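Local coordinates for protein aldehyde dehydrogenase 12 (PDB 6D97) that probably oxidises L-glutamate gamma-semialdehyde with NAD as cofactor, the last enzymatic step of proline catabolism in plants, at residues L302-Q307 with F335-W340; N379-I384 with E427-E432; V413-E418 with F437-E442. One frame throughout, in Å; residues are numbered along the deposited sequence.

Contact 1. Residues L302-Q307 with F335-W340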
ATOM      1  N   LEU A 302      19.915  14.475  24.678  1.00 34.42           N
ATOM      2  CA  LEU A 302      19.120  14.307  25.885  1.00 30.61           C
ATOM      3  C   LEU A 302      18.219  15.524  26.050  1.00 33.07           C
ATOM      4  O   LEU A 302      18.695  16.665  26.026  1.00 38.60           O
ATOM      5  CB  LEU A 302      20.012  14.143  27.117  1.00 32.23           C
ATOM      6  CG  LEU A 302      21.112  13.078  27.135  1.00 32.53           C
ATOM      7  CD1 LEU A 302      21.800  13.082  28.492  1.00 35.20           C
ATOM      8  CD2 LEU A 302      20.570  11.695  26.816  1.00 32.64           C
ATOM      9  N   GLY A 303      16.923  15.279  26.207  1.00 29.70           N
ATOM     10  CA  GLY A 303      15.979  16.349  26.407  1.00 31.96           C
ATOM     11  C   GLY A 303      16.021  16.889  27.818  1.00 35.00           C
ATOM     12  O   GLY A 303      16.822  16.471  28.664  1.00 36.90           O
ATOM     13  N   PRO A 304      15.134  17.849  28.094  1.00 37.30           N
ATOM     14  CA  PRO A 304      15.132  18.483  29.420  1.00 42.09           C
ATOM     15  C   PRO A 304      14.532  17.626  30.522  1.00 37.04           C
ATOM     16  O   PRO A 304      14.821  17.877  31.699  1.00 39.63           O
ATOM     17  CB  PRO A 304      14.297  19.749  29.197  1.00 32.34           C
ATOM     18  CG  PRO A 304      13.354  19.368  28.106  1.00 34.66           C
ATOM     19  CD  PRO A 304      14.101  18.411  27.207  1.00 37.17           C
ATOM     20  N   ASP A 305      13.714  16.628  30.192  1.00 35.31           N
ATOM     21  CA  ASP A 305      12.981  15.864  31.203  1.00 36.75           C
ATOM     22  C   ASP A 305      13.842  14.703  31.689  1.00 33.05           C
ATOM     23  O   ASP A 305      13.858  13.619  31.104  1.00 41.72           O
ATOM     24  CB  ASP A 305      11.646  15.385  30.643  1.00 34.68           C
ATOM     25  CG  ASP A 305      11.785  14.749  29.275  1.00 48.11           C
ATOM     26  OD1 ASP A 305      12.653  15.196  28.495  1.00 47.59           O
ATOM     27  OD2 ASP A 305      11.035  13.794  28.986  1.00 46.33           O
ATOM     28  N   VAL A 306      14.549  14.929  32.798  1.00 33.88           N
ATOM     29  CA  VAL A 306      15.448  13.919  33.347  1.00 35.96           C
ATOM     30  C   VAL A 306      14.641  12.825  34.030  1.00 43.08           C
ATOM     31  O   VAL A 306      13.788  13.101  34.885  1.00 48.77           O
ATOM     32  CB  VAL A 306      16.440  14.562  34.327  1.00 39.08           C
ATOM     33  CG1 VAL A 306      17.389  13.508  34.889  1.00 38.38           C
ATOM     34  CG2 VAL A 306      17.207  15.680  33.647  1.00 41.99           C
ATOM     35  N   GLN A 307      14.921  11.572  33.669  1.00 42.74           N
ATOM     36  CA  GLN A 307      14.271  10.413  34.272  1.00 41.80           C
ATOM     37  C   GLN A 307      14.970   9.151  33.786  1.00 39.65           C
ATOM     38  O   GLN A 307      15.704   9.172  32.792  1.00 40.33           O
ATOM     39  CB  GLN A 307      12.779  10.354  33.931  1.00 37.38           C
ATOM     40  CG  GLN A 307      12.498  10.211  32.451  1.00 36.60           C
ATOM     41  CD  GLN A 307      11.037  10.412  32.115  1.00 53.19           C
ATOM     42  OE1 GLN A 307      10.634  11.492  31.687  1.00 62.94           O
ATOM     43  NE2 GLN A 307      10.234   9.371  32.305  1.00 56.45           N
ATOM     44  N   PHE A 335      24.827  15.117  23.198  1.00 30.41           N
ATOM     45  CA  PHE A 335      24.406  16.469  23.567  1.00 30.50           C
ATOM     46  C   PHE A 335      23.581  16.366  24.847  1.00 30.65           C
ATOM     47  O   PHE A 335      22.411  15.977  24.812  1.00 30.02           O
ATOM     48  CB  PHE A 335      23.598  17.125  22.449  1.00 33.85           C
ATOM     49  CG  PHE A 335      24.340  17.257  21.145  1.00 40.94           C
ATOM     50  CD1 PHE A 335      25.121  18.371  20.881  1.00 42.15           C
ATOM     51  CD2 PHE A 335      24.231  16.279  20.169  1.00 31.96           C
ATOM     52  CE1 PHE A 335      25.796  18.499  19.678  1.00 34.12           C
ATOM     53  CE2 PHE A 335      24.899  16.401  18.964  1.00 35.57           C
ATOM     54  CZ  PHE A 335      25.683  17.512  18.718  1.00 30.37           C
ATOM     55  N   MET A 336      24.185  16.725  25.978  1.00 34.76           N
ATOM     56  CA  MET A 336      23.525  16.637  27.277  1.00 40.28           C
ATOM     57  C   MET A 336      22.823  17.951  27.603  1.00 36.68           C
ATOM     58  O   MET A 336      23.470  18.999  27.694  1.00 47.14           O
ATOM     59  CB  MET A 336      24.530  16.311  28.383  1.00 33.74           C
ATOM     60  CG  MET A 336      25.173  14.941  28.312  1.00 38.75           C
ATOM     61  SD  MET A 336      26.234  14.705  29.746  1.00 40.86           S
ATOM     62  CE  MET A 336      25.073  15.107  31.051  1.00 41.53           C
ATOM     63  N   HIS A 337      21.506  17.894  27.799  1.00 34.52           N
ATOM     64  CA  HIS A 337      20.800  19.046  28.345  1.00 35.44           C
ATOM     65  C   HIS A 337      21.305  19.329  29.754  1.00 38.40           C
ATOM     66  O   HIS A 337      21.595  18.407  30.522  1.00 34.62           O
ATOM     67  CB  HIS A 337      19.290  18.802  28.363  1.00 37.52           C
ATOM     68  CG  HIS A 337      18.481  20.041  28.605  1.00 41.80           C
ATOM     69  ND1 HIS A 337      18.479  20.709  29.812  1.00 42.31           N
ATOM     70  CD2 HIS A 337      17.646  20.733  27.794  1.00 41.29           C
ATOM     71  CE1 HIS A 337      17.683  21.760  29.733  1.00 43.06           C
ATOM     72  NE2 HIS A 337      17.164  21.798  28.519  1.00 42.00           N
ATOM     73  N   LYS A 338      21.413  20.618  30.091  1.00 47.25           N
ATOM     74  CA  LYS A 338      22.006  21.014  31.368  1.00 45.56           C
ATOM     75  C   LYS A 338      21.310  20.357  32.554  1.00 44.89           C
ATOM     76  O   LYS A 338      21.945  20.102  33.584  1.00 49.17           O
ATOM     77  CB  LYS A 338      21.967  22.538  31.506  1.00 46.80           C
ATOM     78  CG  LYS A 338      22.871  23.099  32.593  1.00 55.39           C
ATOM     79  CD  LYS A 338      22.794  24.620  32.637  1.00 56.44           C
ATOM     80  CE  LYS A 338      23.721  25.195  33.697  1.00 60.36           C
ATOM     81  NZ  LYS A 338      23.374  24.724  35.068  1.00 68.75           N
ATOM     82  N   ASN A 339      20.013  20.056  32.420  1.00 37.42           N
ATOM     83  CA  ASN A 339      19.280  19.412  33.505  1.00 40.93           C
ATOM     84  C   ASN A 339      19.880  18.062  33.873  1.00 45.13           C
ATOM     85  O   ASN A 339      19.737  17.611  35.015  1.00 57.43           O
ATOM     86  CB  ASN A 339      17.809  19.245  33.125  1.00 46.01           C
ATOM     87  CG  ASN A 339      17.113  20.569  32.896  1.00 44.40           C
ATOM     88  OD1 ASN A 339      17.660  21.630  33.195  1.00 42.36           O
ATOM     89  ND2 ASN A 339      15.898  20.514  32.366  1.00 48.87           N
ATOM     90  N   TRP A 340      20.553  17.404  32.928  1.00 40.47           N
ATOM     91  CA  TRP A 340      21.138  16.094  33.180  1.00 35.25           C
ATOM     92  C   TRP A 340      22.492  16.162  33.872  1.00 47.26           C
ATOM     93  O   TRP A 340      23.010  15.114  34.274  1.00 52.65           O
ATOM     94  CB  TRP A 340      21.289  15.320  31.867  1.00 31.41           C
ATOM     95  CG  TRP A 340      20.019  14.714  31.352  1.00 35.49           C
ATOM     96  CD1 TRP A 340      19.074  15.323  30.581  1.00 33.13           C
ATOM     97  CD2 TRP A 340      19.563  13.369  31.560  1.00 29.38           C
ATOM     98  NE1 TRP A 340      18.055  14.446  30.298  1.00 35.50           N
ATOM     99  CE2 TRP A 340      18.331  13.239  30.888  1.00 36.16           C
ATOM    100  CE3 TRP A 340      20.075  12.264  32.249  1.00 29.72           C
ATOM    101  CZ2 TRP A 340      17.600  12.049  30.888  1.00 32.70           C
ATOM    102  CZ3 TRP A 340      19.348  11.080  32.248  1.00 29.35           C
ATOM    103  CH2 TRP A 340      18.125  10.985  31.572  1.00 29.03           C
TER
HETATM  104  O   HOH W   1      15.063  13.708  28.816  1.00 35.40           O

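Contact 2. Residues N379-I384 with E427-E432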
ATOM      1  N   ASN A 379      44.122  13.853  21.868  1.00 36.67           N
ATOM      2  CA  ASN A 379      44.972  14.996  22.174  1.00 43.62           C
ATOM      3  C   ASN A 379      44.625  16.200  21.305  1.00 47.09           C
ATOM      4  O   ASN A 379      44.677  17.345  21.776  1.00 49.44           O
ATOM      5  CB  ASN A 379      46.447  14.612  22.015  1.00 49.46           C
ATOM      6  CG  ASN A 379      46.933  13.694  23.120  1.00 56.91           C
ATOM      7  OD1 ASN A 379      46.522  13.834  24.275  1.00 57.10           O
ATOM      8  ND2 ASN A 379      47.804  12.753  22.779  1.00 52.72           N
ATOM      9  N   ASN A 380      44.284  15.969  20.036  1.00 47.48           N
ATOM     10  CA  ASN A 380      43.852  17.069  19.180  1.00 49.47           C
ATOM     11  C   ASN A 380      42.597  17.734  19.730  1.00 49.49           C
ATOM     12  O   ASN A 380      42.473  18.964  19.698  1.00 51.57           O
ATOM     13  CB  ASN A 380      43.611  16.572  17.756  1.00 50.45           C
ATOM     14  CG  ASN A 380      44.896  16.294  17.011  1.00 50.44           C
ATOM     15  OD1 ASN A 380      45.954  16.813  17.362  1.00 53.16           O
ATOM     16  ND2 ASN A 380      44.808  15.479  15.967  1.00 50.87           N
ATOM     17  N   LEU A 381      41.654  16.936  20.240  1.00 43.37           N
ATOM     18  CA  LEU A 381      40.459  17.506  20.854  1.00 44.67           C
ATOM     19  C   LEU A 381      40.804  18.279  22.119  1.00 49.13           C
ATOM     20  O   LEU A 381      40.213  19.330  22.397  1.00 53.08           O
ATOM     21  CB  LEU A 381      39.447  16.403  21.164  1.00 38.77           C
ATOM     22  CG  LEU A 381      38.769  15.744  19.962  1.00 42.38           C
ATOM     23  CD1 LEU A 381      37.983  14.523  20.388  1.00 41.73           C
ATOM     24  CD2 LEU A 381      37.856  16.744  19.289  1.00 38.34           C
ATOM     25  N   LEU A 382      41.768  17.781  22.897  1.00 47.64           N
ATOM     26  CA  LEU A 382      42.120  18.414  24.162  1.00 48.83           C
ATOM     27  C   LEU A 382      42.795  19.766  23.984  1.00 46.18           C
ATOM     28  O   LEU A 382      42.909  20.510  24.964  1.00 48.18           O
ATOM     29  CB  LEU A 382      43.017  17.486  24.980  1.00 44.47           C
ATOM     30  CG  LEU A 382      42.291  16.264  25.545  1.00 48.40           C
ATOM     31  CD1 LEU A 382      43.261  15.323  26.243  1.00 48.46           C
ATOM     32  CD2 LEU A 382      41.186  16.697  26.493  1.00 46.32           C
ATOM     33  N   LYS A 383      43.240  20.105  22.772  1.00 46.27           N
ATOM     34  CA  LYS A 383      43.744  21.450  22.519  1.00 51.14           C
ATOM     35  C   LYS A 383      42.639  22.494  22.587  1.00 51.63           C
ATOM     36  O   LYS A 383      42.934  23.690  22.686  1.00 53.11           O
ATOM     37  CB  LYS A 383      44.426  21.512  21.150  1.00 50.14           C
ATOM     38  CG  LYS A 383      45.664  20.641  21.026  1.00 47.58           C
ATOM     39  CD  LYS A 383      46.133  20.544  19.584  1.00 47.52           C
ATOM     40  CE  LYS A 383      47.395  19.705  19.477  1.00 54.68           C
ATOM     41  NZ  LYS A 383      47.774  19.452  18.058  1.00 70.40           N
ATOM     42  N   ILE A 384      41.381  22.068  22.545  1.00 47.64           N
ATOM     43  CA  ILE A 384      40.245  22.981  22.510  1.00 40.32           C
ATOM     44  C   ILE A 384      39.955  23.486  23.916  1.00 51.23           C
ATOM     45  O   ILE A 384      39.982  22.721  24.888  1.00 57.12           O
ATOM     46  CB  ILE A 384      39.026  22.273  21.895  1.00 36.52           C
ATOM     47  CG1 ILE A 384      39.341  21.852  20.456  1.00 42.20           C
ATOM     48  CG2 ILE A 384      37.800  23.163  21.958  1.00 41.77           C
ATOM     49  CD1 ILE A 384      38.382  20.830  19.888  1.00 45.47           C
ATOM     50  N   GLU A 427      34.961  20.183  12.311  1.00 47.59           N
ATOM     51  CA  GLU A 427      35.420  19.063  11.492  1.00 39.60           C
ATOM     52  C   GLU A 427      36.204  18.047  12.325  1.00 39.27           C
ATOM     53  O   GLU A 427      36.076  16.834  12.108  1.00 42.78           O
ATOM     54  CB  GLU A 427      36.287  19.573  10.332  1.00 40.17           C
ATOM     55  CG  GLU A 427      35.569  20.402   9.263  1.00 50.66           C
ATOM     56  CD  GLU A 427      35.134  21.755   9.766  1.00 57.92           C
ATOM     57  OE1 GLU A 427      35.711  22.234  10.748  1.00 60.48           O
ATOM     58  OE2 GLU A 427      34.202  22.344   9.204  1.00 63.64           O
ATOM     59  N   LEU A 428      36.995  18.506  13.289  1.00 41.79           N
ATOM     60  CA  LEU A 428      37.691  17.595  14.193  1.00 40.37           C
ATOM     61  C   LEU A 428      36.712  16.863  15.116  1.00 50.57           C
ATOM     62  O   LEU A 428      36.802  15.635  15.282  1.00 49.55           O
ATOM     63  CB  LEU A 428      38.730  18.371  15.013  1.00 38.93           C
ATOM     64  CG  LEU A 428      39.536  17.571  16.035  1.00 43.72           C
ATOM     65  CD1 LEU A 428      40.447  16.592  15.335  1.00 43.70           C
ATOM     66  CD2 LEU A 428      40.315  18.503  16.950  1.00 39.87           C
ATOM     67  N   VAL A 429      35.778  17.593  15.744  1.00 50.03           N
ATOM     68  CA  VAL A 429      34.855  16.998  16.720  1.00 40.00           C
ATOM     69  C   VAL A 429      33.939  15.985  16.040  1.00 39.84           C
ATOM     70  O   VAL A 429      33.671  14.900  16.587  1.00 50.41           O
ATOM     71  CB  VAL A 429      34.059  18.113  17.446  1.00 41.42           C
ATOM     72  CG1 VAL A 429      32.775  17.571  18.106  1.00 34.78           C
ATOM     73  CG2 VAL A 429      34.948  18.815  18.467  1.00 41.10           C
ATOM     74  N   THR A 430      33.446  16.295  14.841  1.00 41.56           N
ATOM     75  CA  THR A 430      32.523  15.424  14.118  1.00 35.86           C
ATOM     76  C   THR A 430      33.254  14.379  13.263  1.00 30.78           C
ATOM     77  O   THR A 430      32.642  13.786  12.366  1.00 35.56           O
ATOM     78  CB  THR A 430      31.581  16.257  13.260  1.00 32.88           C
ATOM     79  OG1 THR A 430      32.327  16.927  12.247  1.00 37.81           O
ATOM     80  CG2 THR A 430      30.838  17.307  14.127  1.00 34.33           C
ATOM     81  N   LYS A 431      34.531  14.135  13.514  1.00 40.32           N
ATOM     82  CA  LYS A 431      35.261  13.111  12.778  1.00 32.64           C
ATOM     83  C   LYS A 431      34.911  11.734  13.338  1.00 37.23           C
ATOM     84  O   LYS A 431      34.967  11.525  14.552  1.00 34.43           O
ATOM     85  CB  LYS A 431      36.765  13.378  12.881  1.00 42.18           C
ATOM     86  CG  LYS A 431      37.662  12.351  12.235  1.00 47.97           C
ATOM     87  CD  LYS A 431      39.071  12.510  12.769  1.00 58.08           C
ATOM     88  CE  LYS A 431      40.010  11.516  12.142  1.00 56.27           C
ATOM     89  NZ  LYS A 431      40.642  12.050  10.912  1.00 59.99           N
ATOM     90  N   GLU A 432      34.559  10.797  12.466  1.00 37.08           N
ATOM     91  CA  GLU A 432      34.198   9.466  12.917  1.00 39.67           C
ATOM     92  C   GLU A 432      35.446   8.679  13.296  1.00 44.35           C
ATOM     93  O   GLU A 432      36.347   8.509  12.466  1.00 45.03           O
ATOM     94  CB  GLU A 432      33.414   8.714  11.833  1.00 47.90           C
ATOM     95  CG  GLU A 432      32.853   7.393  12.314  1.00 55.21           C
ATOM     96  CD  GLU A 432      32.444   6.488  11.180  1.00 64.23           C
ATOM     97  OE1 GLU A 432      33.117   6.534  10.135  1.00 64.02           O
ATOM     98  OE2 GLU A 432      31.471   5.718  11.334  1.00 61.62           O
TER

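Contact 3. Residues V413-E418 with F437-E442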
ATOM      1  N   VAL A 413      35.313  12.283  25.718  1.00 32.91           N
ATOM      2  CA  VAL A 413      35.963  13.580  25.873  1.00 32.17           C
ATOM      3  C   VAL A 413      34.891  14.655  25.846  1.00 37.80           C
ATOM      4  O   VAL A 413      34.099  14.727  24.898  1.00 38.73           O
ATOM      5  CB  VAL A 413      37.012  13.830  24.778  1.00 32.09           C
ATOM      6  CG1 VAL A 413      37.558  15.243  24.895  1.00 31.68           C
ATOM      7  CG2 VAL A 413      38.134  12.808  24.872  1.00 38.32           C
ATOM      8  N   PHE A 414      34.859  15.486  26.880  1.00 31.85           N
ATOM      9  CA  PHE A 414      33.967  16.633  26.882  1.00 32.97           C
ATOM     10  C   PHE A 414      34.565  17.762  26.055  1.00 36.24           C
ATOM     11  O   PHE A 414      35.759  18.055  26.152  1.00 35.41           O
ATOM     12  CB  PHE A 414      33.707  17.115  28.308  1.00 40.52           C
ATOM     13  CG  PHE A 414      32.868  18.363  28.388  1.00 47.99           C
ATOM     14  CD1 PHE A 414      31.487  18.294  28.270  1.00 51.74           C
ATOM     15  CD2 PHE A 414      33.458  19.601  28.591  1.00 43.08           C
ATOM     16  CE1 PHE A 414      30.709  19.435  28.346  1.00 43.69           C
ATOM     17  CE2 PHE A 414      32.687  20.746  28.667  1.00 44.76           C
ATOM     18  CZ  PHE A 414      31.311  20.662  28.544  1.00 41.86           C
ATOM     19  N   VAL A 415      33.731  18.384  25.226  1.00 36.17           N
ATOM     20  CA  VAL A 415      34.102  19.599  24.505  1.00 37.63           C
ATOM     21  C   VAL A 415      32.946  20.585  24.639  1.00 41.33           C
ATOM     22  O   VAL A 415      31.802  20.234  24.317  1.00 47.57           O
ATOM     23  CB  VAL A 415      34.424  19.314  23.029  1.00 41.03           C
ATOM     24  CG1 VAL A 415      34.850  20.593  22.332  1.00 33.60           C
ATOM     25  CG2 VAL A 415      35.511  18.248  22.902  1.00 50.36           C
ATOM     26  N   PRO A 416      33.184  21.806  25.122  1.00 43.92           N
ATOM     27  CA  PRO A 416      32.084  22.767  25.270  1.00 47.18           C
ATOM     28  C   PRO A 416      31.383  23.018  23.942  1.00 45.68           C
ATOM     29  O   PRO A 416      32.019  23.091  22.888  1.00 49.73           O
ATOM     30  CB  PRO A 416      32.783  24.029  25.791  1.00 47.35           C
ATOM     31  CG  PRO A 416      34.036  23.529  26.430  1.00 44.86           C
ATOM     32  CD  PRO A 416      34.463  22.347  25.608  1.00 44.81           C
ATOM     33  N   LEU A 417      30.053  23.134  24.004  1.00 41.17           N
ATOM     34  CA  LEU A 417      29.252  23.226  22.785  1.00 45.76           C
ATOM     35  C   LEU A 417      29.658  24.420  21.931  1.00 44.76           C
ATOM     36  O   LEU A 417      29.738  24.314  20.702  1.00 44.54           O
ATOM     37  CB  LEU A 417      27.767  23.304  23.139  1.00 45.85           C
ATOM     38  CG  LEU A 417      26.798  23.558  21.983  1.00 41.23           C
ATOM     39  CD1 LEU A 417      26.886  22.441  20.969  1.00 34.29           C
ATOM     40  CD2 LEU A 417      25.378  23.701  22.503  1.00 40.53           C
ATOM     41  N   GLU A 418      29.923  25.565  22.566  1.00 49.65           N
ATOM     42  CA  GLU A 418      30.260  26.770  21.815  1.00 50.80           C
ATOM     43  C   GLU A 418      31.569  26.617  21.052  1.00 49.60           C
ATOM     44  O   GLU A 418      31.747  27.241  19.998  1.00 49.13           O
ATOM     45  CB  GLU A 418      30.333  27.968  22.757  1.00 56.09           C
ATOM     46  CG  GLU A 418      28.985  28.572  23.101  1.00 64.47           C
ATOM     47  CD  GLU A 418      28.894  28.986  24.554  1.00 73.97           C
ATOM     48  OE1 GLU A 418      28.581  28.118  25.398  1.00 76.01           O
ATOM     49  OE2 GLU A 418      29.151  30.172  24.855  1.00 76.50           O
ATOM     50  N   PHE A 437      35.033   5.454  21.407  1.00 50.59           N
ATOM     51  CA  PHE A 437      35.380   6.858  21.601  1.00 41.29           C
ATOM     52  C   PHE A 437      34.161   7.706  21.277  1.00 40.48           C
ATOM     53  O   PHE A 437      33.543   7.531  20.217  1.00 34.88           O
ATOM     54  CB  PHE A 437      36.573   7.280  20.729  1.00 34.00           C
ATOM     55  CG  PHE A 437      37.054   8.688  20.982  1.00 47.18           C
ATOM     56  CD1 PHE A 437      36.433   9.770  20.382  1.00 47.93           C
ATOM     57  CD2 PHE A 437      38.115   8.935  21.839  1.00 47.49           C
ATOM     58  CE1 PHE A 437      36.865  11.070  20.633  1.00 45.68           C
ATOM     59  CE2 PHE A 437      38.544  10.241  22.084  1.00 44.71           C
ATOM     60  CZ  PHE A 437      37.915  11.296  21.484  1.00 39.85           C
ATOM     61  N   GLN A 438      33.835   8.644  22.161  1.00 32.37           N
ATOM     62  CA  GLN A 438      32.723   9.549  21.928  1.00 30.26           C
ATOM     63  C   GLN A 438      33.071  10.928  22.474  1.00 35.95           C
ATOM     64  O   GLN A 438      33.914  11.076  23.364  1.00 36.98           O
ATOM     65  CB  GLN A 438      31.429   9.056  22.599  1.00 29.92           C
ATOM     66  CG  GLN A 438      31.540   8.860  24.103  1.00 28.72           C
ATOM     67  CD  GLN A 438      30.200   8.599  24.742  1.00 37.45           C
ATOM     68  OE1 GLN A 438      29.185   9.163  24.343  1.00 37.82           O
ATOM     69  NE2 GLN A 438      30.194   7.775  25.760  1.00 41.62           N
ATOM     70  N   VAL A 439      32.382  11.939  21.953  1.00 39.27           N
ATOM     71  CA  VAL A 439      32.459  13.299  22.466  1.00 32.63           C
ATOM     72  C   VAL A 439      31.174  13.586  23.235  1.00 35.32           C
ATOM     73  O   VAL A 439      30.075  13.231  22.789  1.00 31.43           O
ATOM     74  CB  VAL A 439      32.680  14.323  21.338  1.00 35.23           C
ATOM     75  CG1 VAL A 439      32.673  15.748  21.876  1.00 35.95           C
ATOM     76  CG2 VAL A 439      33.986  14.022  20.611  1.00 36.12           C
ATOM     77  N   VAL A 440      31.312  14.201  24.405  1.00 31.36           N
ATOM     78  CA  VAL A 440      30.179  14.627  25.216  1.00 31.26           C
ATOM     79  C   VAL A 440      30.200  16.150  25.285  1.00 35.00           C
ATOM     80  O   VAL A 440      31.270  16.773  25.375  1.00 35.63           O
ATOM     81  CB  VAL A 440      30.223  14.011  26.625  1.00 38.06           C
ATOM     82  CG1 VAL A 440      29.096  14.531  27.485  1.00 34.92           C
ATOM     83  CG2 VAL A 440      30.175  12.495  26.531  1.00 32.86           C
ATOM     84  N   THR A 441      29.017  16.757  25.213  1.00 33.78           N
ATOM     85  CA  THR A 441      28.888  18.196  25.363  1.00 40.03           C
ATOM     86  C   THR A 441      27.585  18.503  26.091  1.00 46.73           C
ATOM     87  O   THR A 441      26.744  17.628  26.331  1.00 50.52           O
ATOM     88  CB  THR A 441      28.931  18.908  24.008  1.00 42.81           C
ATOM     89  OG1 THR A 441      29.201  20.298  24.221  1.00 41.83           O
ATOM     90  CG2 THR A 441      27.618  18.761  23.268  1.00 32.97           C
ATOM     91  N   GLU A 442      27.439  19.769  26.465  1.00 38.17           N
ATOM     92  CA  GLU A 442      26.298  20.229  27.243  1.00 39.18           C
ATOM     93  C   GLU A 442      25.656  21.426  26.561  1.00 41.80           C
ATOM     94  O   GLU A 442      26.348  22.281  26.000  1.00 41.39           O
ATOM     95  CB  GLU A 442      26.714  20.601  28.671  1.00 35.60           C
ATOM     96  CG  GLU A 442      25.545  20.977  29.562  1.00 35.59           C
ATOM     97  CD  GLU A 442      25.983  21.632  30.855  1.00 54.06           C
ATOM     98  OE1 GLU A 442      26.203  20.905  31.846  1.00 59.56           O
ATOM     99  OE2 GLU A 442      26.112  22.876  30.876  1.00 61.69           O
TER
HETATM  100  O   HOH W   2      29.002  22.678  26.383  1.00 37.32           O

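Contact 1. Residues L302-Q307 with F335-W340
Leu302 bonds to Phe335 where the neighbouring parallel strands 298-302 and 331-337 come to their ends in a mixed sheet. Leu302 N donates to Phe335 O at 2.9 Å, and the bond is almost straight (179°). Past this point side chains do most of the joining. The Trp340 indole lies between two aliphatic groups. Leu302 CD1 is over one face, 3.9 Å from the centroid of the five-membered ring. Val306 CG2 is over the opposite face, 3.6 Å from that same Trp340 centroid. Both are CH-pi contacts. Leu302 meets the indole at about a right angle, whereas Val306 slides past it in the opposite direction. With Val306 CG1 anti to its own N (chi1 -179°), CG2 sits beside that N and CG1 reaches toward the six-membered ring.

Gly303 O lies at the indole edge, in plane, and takes a weak bond from Trp340 NE1 at 2.9 Å. A water is also in this plane. It accepts a second weak bond from NE1 and lies 2.6 Å from Asp305 O. The two strands are joined through helix 309-321 in a beta-alpha-beta crossover, and residues 303-307 lead from the first strand to that helix. Helix 345-354 packs on the same corner, with Leu345 touching both Leu302 and Trp340.

Pro304 covers one face of His337, its CB 3.8 Å from the ring centroid. Asn339 N donates in the plane of that ring to His337 ND1 at 3.1 Å, which fixes the ring's rotation and is likely to keep ND1 unprotonated. Asn339 ND2 gives a straight bond to Pro304 O at 2.9 Å, and that oxygen lies in the plane of the Asn339 amide. The Asp305 carboxylate turns instead to Ser468 and Asn469. Tyr443 meets the His337 ring, and its hydroxyl bonds to Leu302 O.

Contact 2. Residues N379-I384 with E427-E432
Leu381 CD2 is the methyl that meets both partners on the other helix. It touches Val429 CG2 at 3.7 Å and Leu428 CG at 3.8 Å. The Leu381 and Val429 side chains cross at about a right angle. Leu428 CG stands anti to its backbone N (chi1 179°), which sends the branch toward the helix opposite. There Leu428 CD2 comes within 3.5 Å of Asn380 O, and its CD1 lies near Asn380 CB. Ile384 CD1 adds looser contacts, 4.2 Å from Leu428 CD2. No hydrogen bond crosses between the two segments.

Both helices lie against the seven-stranded mixed sheet. Helix 425-429 belongs to the connection between strands 411-414 and 437-443, and helix 371-382 leads toward the outer strand 388-391. Leu381 also rests on Phe437 and Val439 of the sheet, while Val429 packs on Ile420.

Farther out lie polar contacts of residues 379-384. Lys383 NZ bonds to Asn380 OD1 at 3.3 Å, tilted 23° from the carbonyl plane. Ser387 OG bonds to the carbonyl oxygens of Leu381 and Ile384. His377, earlier on helix 371-382, touches Leu428 and Lys431. Beside the other helix, Thr430 OG1 bonds to Phe426 O.

Contact 3. Residues V413-E418 with F437-E442
The Phe414 ring leans obliquely across strand 437-443: its CD1 is 3.3 Å from Val440 O and its CE1 3.7 Å from Thr441 CA. CG anti to the Phe414 backbone N (chi1 176°) carries the ring there. The Phe414 side chain also touches Leu390. Phe437 is met obliquely by Val413 CG2, 3.7 Å from Phe437 CZ, and its ring also meets that of His377. Phe414 and Val440 lie on one face of the sheet, and Val413 and Val439 on the other.

The strands run parallel, in a beta-alpha-beta crossover through helices 417-420 and 425-429. Val413 N bonds to Gln438 O, Val440 N to Val413 O, and Val415 N to Val440 O. Replacing Phe414 by alanine removes the ring, which is likely to leave Val440 O and Thr441 CA less covered and a gap beside Leu390.

After the last rung, Thr441 OG1 donates in the carbonyl plane to Val415 O at 2.6 Å. Pro416 is the N-cap residue of the helix that follows. A water accepts from Leu417 N at 2.6 Å and donates to Glu442 O at 2.7 Å. The hydroxyl and the water thus satisfy backbone polar groups where strand pairing ends and the helix begins.

Overall arrangement
Contacts 1 and 3 belong to one sheet, in which strands 331-337 and 437-443 are neighbours. They touch directly: Met336 N lies 2.7 Å from Thr441 O, a probable hydrogen bond. Contact 2 packs against this sheet, with Leu381 CD1 3.4 Å from Phe437 CZ. Its segments alternate along the chain with those of contact 3, whereas contact 1 closes before either begins. Contacts 2 and 3 are buried; contact 1 is partly so, with Asn339 exposed. Chemistry follows place. Contact 3 rests largely on backbone ladder bonds, contact 2 mainly on aliphatic side chains, with no hydrogen bond between its segments. Contact 1, at strand ends, mixes ring faces, side-chain amide bonding and water.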